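Local coordinates for inositol-3-phosphate synthase (Caenorhabditis elegans, PDB 1VKO), which belongs to the myo-inositol-1-phosphate synthase family and binds nicotinamide-adenine-dinucleotide in a pocket built partly by a Rossmann-type fold, as part of a four-chain assembly, at residues S90-S95 / L443-I448. Residues are numbered along the deposited sequence; the frame is centred on the assembly and turned at random.
Sequences STAVGS and LASPLI. With NAD (nicotinamide-adenine-dinucleotide), chain G.
In Thr91 the first torsion (OG1 at chi1 -68°) sends methyl CG2 out toward helix 440-458, trans to N. In Ser445, chi1 -43° turns OG back to a hydrogen bond with Ser441 O, one turn earlier, just as Thr91 OG1 bonds to Asn87 O in its own helix. The methyl carbon CG2 of Thr91 comes within 3.3 Å of Ser445 OG, a van der Waals contact of a methyl with an oxygen. Beside this pair, Ala92 CB and Ser445 CB are 4.3 Å apart. The small side chains let the backbones come close, with Ala92 CA 4.9 Å from Ser445 CA. Helix 87-100 follows strand 77-82 of the parallel sheet, in the beta-alpha order of a Rossmann fold. Its N-terminal end faces the bound nicotinamide-adenine-dinucleotide, which Asn87 N contacts by a hydrogen bond. Helix 440-458 borders the same pocket: Ala444 CB is 3.6 Å from N7N of the ligand's carboxamide. Pro446 has no N-H to give to the previous turn, and the helix kinks there. Thr91 O accepts two hydrogen bonds from Ser95, one from N and one from OG at 3.0 Å, on opposite sides of the carbonyl plane. Tyr449 OH makes a hydrogen bond to Ala92 O, and Phe425 of the second subunit packs on Ser95, Ser445 and Pro446.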
ATOM      1  N   SER A  90     -26.570  -9.813  15.324  1.00 21.27           N
ATOM      2  CA  SER A  90     -26.857 -11.221  14.990  1.00 22.25           C
ATOM      3  C   SER A  90     -25.565 -12.039  15.108  1.00 25.69           C
ATOM      4  O   SER A  90     -25.575 -13.226  15.415  1.00 25.59           O
ATOM      5  CB  SER A  90     -27.438 -11.341  13.586  1.00 20.94           C
ATOM      6  OG  SER A  90     -26.521 -10.826  12.624  1.00 24.69           O
ATOM      7  N   THR A  91     -24.437 -11.380  14.887  1.00 25.27           N
ATOM      8  CA  THR A  91     -23.147 -12.039  15.017  1.00 24.77           C
ATOM      9  C   THR A  91     -22.770 -12.285  16.468  1.00 26.67           C
ATOM     10  O   THR A  91     -22.270 -13.358  16.788  1.00 29.63           O
ATOM     11  CB  THR A  91     -22.058 -11.211  14.304  1.00 23.85           C
ATOM     12  OG1 THR A  91     -22.307 -11.250  12.897  1.00 24.00           O
ATOM     13  CG2 THR A  91     -20.696 -11.870  14.458  1.00 10.72           C
ATOM     14  N   ALA A  92     -22.962 -11.270  17.314  1.00 23.87           N
ATOM     15  CA  ALA A  92     -22.774 -11.375  18.741  1.00 23.51           C
ATOM     16  C   ALA A  92     -23.527 -12.580  19.271  1.00 24.37           C
ATOM     17  O   ALA A  92     -22.964 -13.390  19.991  1.00 24.18           O
ATOM     18  CB  ALA A  92     -23.249 -10.105  19.425  1.00 21.47           C
ATOM     19  N   VAL A  93     -24.792 -12.715  18.871  1.00 25.14           N
ATOM     20  CA  VAL A  93     -25.640 -13.829  19.328  1.00 24.41           C
ATOM     21  C   VAL A  93     -25.137 -15.138  18.711  1.00 23.42           C
ATOM     22  O   VAL A  93     -24.911 -16.112  19.412  1.00 22.99           O
ATOM     23  CB  VAL A  93     -27.154 -13.601  18.985  1.00 24.65           C
ATOM     24  CG1 VAL A  93     -28.044 -14.725  19.528  1.00 22.42           C
ATOM     25  CG2 VAL A  93     -27.642 -12.295  19.513  1.00 22.27           C
ATOM     26  N   GLY A  94     -24.942 -15.139  17.398  1.00 23.57           N
ATOM     27  CA  GLY A  94     -24.484 -16.322  16.681  1.00 24.01           C
ATOM     28  C   GLY A  94     -23.251 -16.961  17.279  1.00 25.57           C
ATOM     29  O   GLY A  94     -23.222 -18.171  17.525  1.00 26.60           O
ATOM     30  N   SER A  95     -22.227 -16.141  17.513  1.00 25.34           N
ATOM     31  CA  SER A  95     -20.945 -16.599  18.029  1.00 25.26           C
ATOM     32  C   SER A  95     -20.977 -17.158  19.447  1.00 26.51           C
ATOM     33  O   SER A  95     -20.167 -18.049  19.769  1.00 29.91           O
ATOM     34  CB  SER A  95     -19.901 -15.490  17.943  1.00 23.63           C
ATOM     35  OG  SER A  95     -19.805 -14.985  16.623  1.00 33.53           O
ATOM     36  N   LEU A 443     -14.763  -7.710  14.162  1.00 40.37           N
ATOM     37  CA  LEU A 443     -14.047  -6.833  15.057  1.00 35.61           C
ATOM     38  C   LEU A 443     -14.958  -6.365  16.203  1.00 30.08           C
ATOM     39  O   LEU A 443     -14.537  -6.395  17.362  1.00 32.39           O
ATOM     40  CB  LEU A 443     -13.392  -5.669  14.288  1.00 35.99           C
ATOM     41  CG  LEU A 443     -12.051  -5.982  13.589  1.00 43.04           C
ATOM     42  CD1 LEU A 443     -11.607  -4.892  12.606  1.00 38.80           C
ATOM     43  CD2 LEU A 443     -10.931  -6.255  14.595  1.00 38.76           C
ATOM     44  N   ALA A 444     -16.203  -5.985  15.879  1.00 23.23           N
ATOM     45  CA  ALA A 444     -17.155  -5.330  16.814  1.00 20.89           C
ATOM     46  C   ALA A 444     -17.741  -6.184  17.923  1.00 26.21           C
ATOM     47  O   ALA A 444     -17.789  -5.722  19.074  1.00 26.78           O
ATOM     48  CB  ALA A 444     -18.283  -4.714  16.051  1.00 18.12           C
ATOM     49  N   SER A 445     -18.240  -7.387  17.563  1.00 25.10           N
ATOM     50  CA  SER A 445     -18.905  -8.308  18.508  1.00 24.63           C
ATOM     51  C   SER A 445     -18.066  -8.615  19.722  1.00 24.49           C
ATOM     52  O   SER A 445     -18.506  -8.343  20.806  1.00 28.68           O
ATOM     53  CB  SER A 445     -19.308  -9.646  17.856  1.00 23.98           C
ATOM     54  OG  SER A 445     -19.874  -9.442  16.583  1.00 21.73           O
ATOM     55  N   PRO A 446     -16.851  -9.131  19.581  1.00 27.12           N
ATOM     56  CA  PRO A 446     -16.057  -9.388  20.769  1.00 29.38           C
ATOM     57  C   PRO A 446     -16.054  -8.173  21.717  1.00 30.88           C
ATOM     58  O   PRO A 446     -16.016  -8.369  22.946  1.00 33.76           O
ATOM     59  CB  PRO A 446     -14.641  -9.649  20.221  1.00 30.12           C
ATOM     60  CG  PRO A 446     -14.690  -9.357  18.773  1.00 24.33           C
ATOM     61  CD  PRO A 446     -16.107  -9.443  18.347  1.00 27.42           C
ATOM     62  N   LEU A 447     -16.132  -6.950  21.159  1.00 26.03           N
ATOM     63  CA  LEU A 447     -16.108  -5.716  21.952  1.00 25.20           C
ATOM     64  C   LEU A 447     -17.438  -5.525  22.649  1.00 24.93           C
ATOM     65  O   LEU A 447     -17.531  -4.916  23.713  1.00 27.27           O
ATOM     66  CB  LEU A 447     -15.805  -4.495  21.073  1.00 25.34           C
ATOM     67  CG  LEU A 447     -14.371  -4.027  20.779  1.00 34.10           C
ATOM     68  CD1 LEU A 447     -13.443  -5.139  20.368  1.00 44.78           C
ATOM     69  CD2 LEU A 447     -14.382  -2.949  19.704  1.00 31.67           C
ATOM     70  N   ILE A 448     -18.487  -6.033  22.039  1.00 23.09           N
ATOM     71  CA  ILE A 448     -19.747  -6.032  22.703  1.00 20.90           C
ATOM     72  C   ILE A 448     -19.632  -6.972  23.903  1.00 21.87           C
ATOM     73  O   ILE A 448     -20.112  -6.632  24.979  1.00 21.69           O
ATOM     74  CB  ILE A 448     -20.870  -6.454  21.775  1.00 21.94           C
ATOM     75  CG1 ILE A 448     -21.194  -5.320  20.785  1.00 17.31           C
ATOM     76  CG2 ILE A 448     -22.117  -6.823  22.623  1.00 21.69           C
ATOM     77  CD1 ILE A 448     -22.044  -5.742  19.630  1.00 22.36           C
TER
HETATM   78  PA  NAD G 601     -26.424  -2.788  11.010  1.00 25.23           P
HETATM   79  O1A NAD G 601     -27.225  -2.009  10.081  1.00 15.07           O
HETATM   80  O2A NAD G 601     -26.151  -4.103  10.407  1.00 18.41           O
HETATM   81  O5B NAD G 601     -27.223  -2.859  12.378  1.00 28.60           O
HETATM   82  C5B NAD G 601     -28.185  -1.894  12.686  1.00 24.71           C
HETATM   83  C4B NAD G 601     -29.450  -2.626  13.091  1.00 16.86           C
HETATM   84  O4B NAD G 601     -30.163  -1.811  13.993  1.00 27.42           O
HETATM   85  C3B NAD G 601     -30.363  -2.883  11.926  1.00 19.58           C
HETATM   86  O3B NAD G 601     -30.950  -4.143  12.214  1.00 17.06           O
HETATM   87  C2B NAD G 601     -31.470  -1.874  12.037  1.00 17.79           C
HETATM   88  O2B NAD G 601     -32.660  -2.610  11.761  1.00 24.24           O
HETATM   89  C1B NAD G 601     -31.455  -1.550  13.527  1.00 17.26           C
HETATM   90  N9A NAD G 601     -31.988  -0.249  14.008  1.00 16.04           N
HETATM   91  C8A NAD G 601     -31.914   0.992  13.453  1.00 29.17           C
HETATM   92  N7A NAD G 601     -32.573   1.856  14.258  1.00 22.19           N
HETATM   93  C5A NAD G 601     -33.081   1.213  15.326  1.00 27.77           C
HETATM   94  C6A NAD G 601     -33.864   1.606  16.425  1.00 32.19           C
HETATM   95  N6A NAD G 601     -34.332   2.853  16.596  1.00 28.02           N
HETATM   96  N1A NAD G 601     -34.240   0.654  17.338  1.00 14.67           N
HETATM   97  C2A NAD G 601     -33.888  -0.654  17.167  1.00 25.60           C
HETATM   98  N3A NAD G 601     -33.167  -1.017  16.075  1.00 14.80           N
HETATM   99  C4A NAD G 601     -32.747  -0.116  15.161  1.00 27.36           C
HETATM  100  O3  NAD G 601     -25.057  -2.022  11.426  1.00 18.80           O
HETATM  101  PN  NAD G 601     -23.963  -2.768  12.310  1.00 17.82           P
HETATM  102  O1N NAD G 601     -24.670  -3.824  13.082  1.00 34.71           O
HETATM  103  O2N NAD G 601     -22.864  -3.148  11.419  1.00 16.31           O
HETATM  104  O5D NAD G 601     -23.502  -1.700  13.441  1.00 21.97           O
HETATM  105  C5D NAD G 601     -24.460  -0.963  14.181  1.00 24.86           C
HETATM  106  C4D NAD G 601     -23.916   0.338  14.802  1.00 24.67           C
HETATM  107  O4D NAD G 601     -22.687   0.100  15.445  1.00 27.08           O
HETATM  108  C3D NAD G 601     -23.668   1.462  13.789  1.00 23.94           C
HETATM  109  O3D NAD G 601     -24.078   2.674  14.358  1.00 29.51           O
HETATM  110  C2D NAD G 601     -22.164   1.550  13.729  1.00 31.80           C
HETATM  111  O2D NAD G 601     -21.640   2.841  13.463  1.00 36.09           O
HETATM  112  C1D NAD G 601     -21.795   1.146  15.130  1.00 28.92           C
HETATM  113  N1N NAD G 601     -20.380   0.794  15.076  1.00 25.40           N
HETATM  114  C2N NAD G 601     -19.969  -0.248  14.305  1.00 13.40           C
HETATM  115  C3N NAD G 601     -18.625  -0.541  14.248  1.00 19.34           C
HETATM  116  C7N NAD G 601     -18.278  -1.883  13.723  1.00 25.56           C
HETATM  117  O7N NAD G 601     -19.370  -2.644  13.241  1.00 31.73           O
HETATM  118  N7N NAD G 601     -17.008  -2.306  13.748  1.00 25.15           N
HETATM  119  C4N NAD G 601     -17.684   0.205  14.984  1.00 16.31           C
HETATM  120  C5N NAD G 601     -18.121   1.268  15.743  1.00 15.55           C
HETATM  121  C6N NAD G 601     -19.491   1.569  15.779  1.00 18.21           C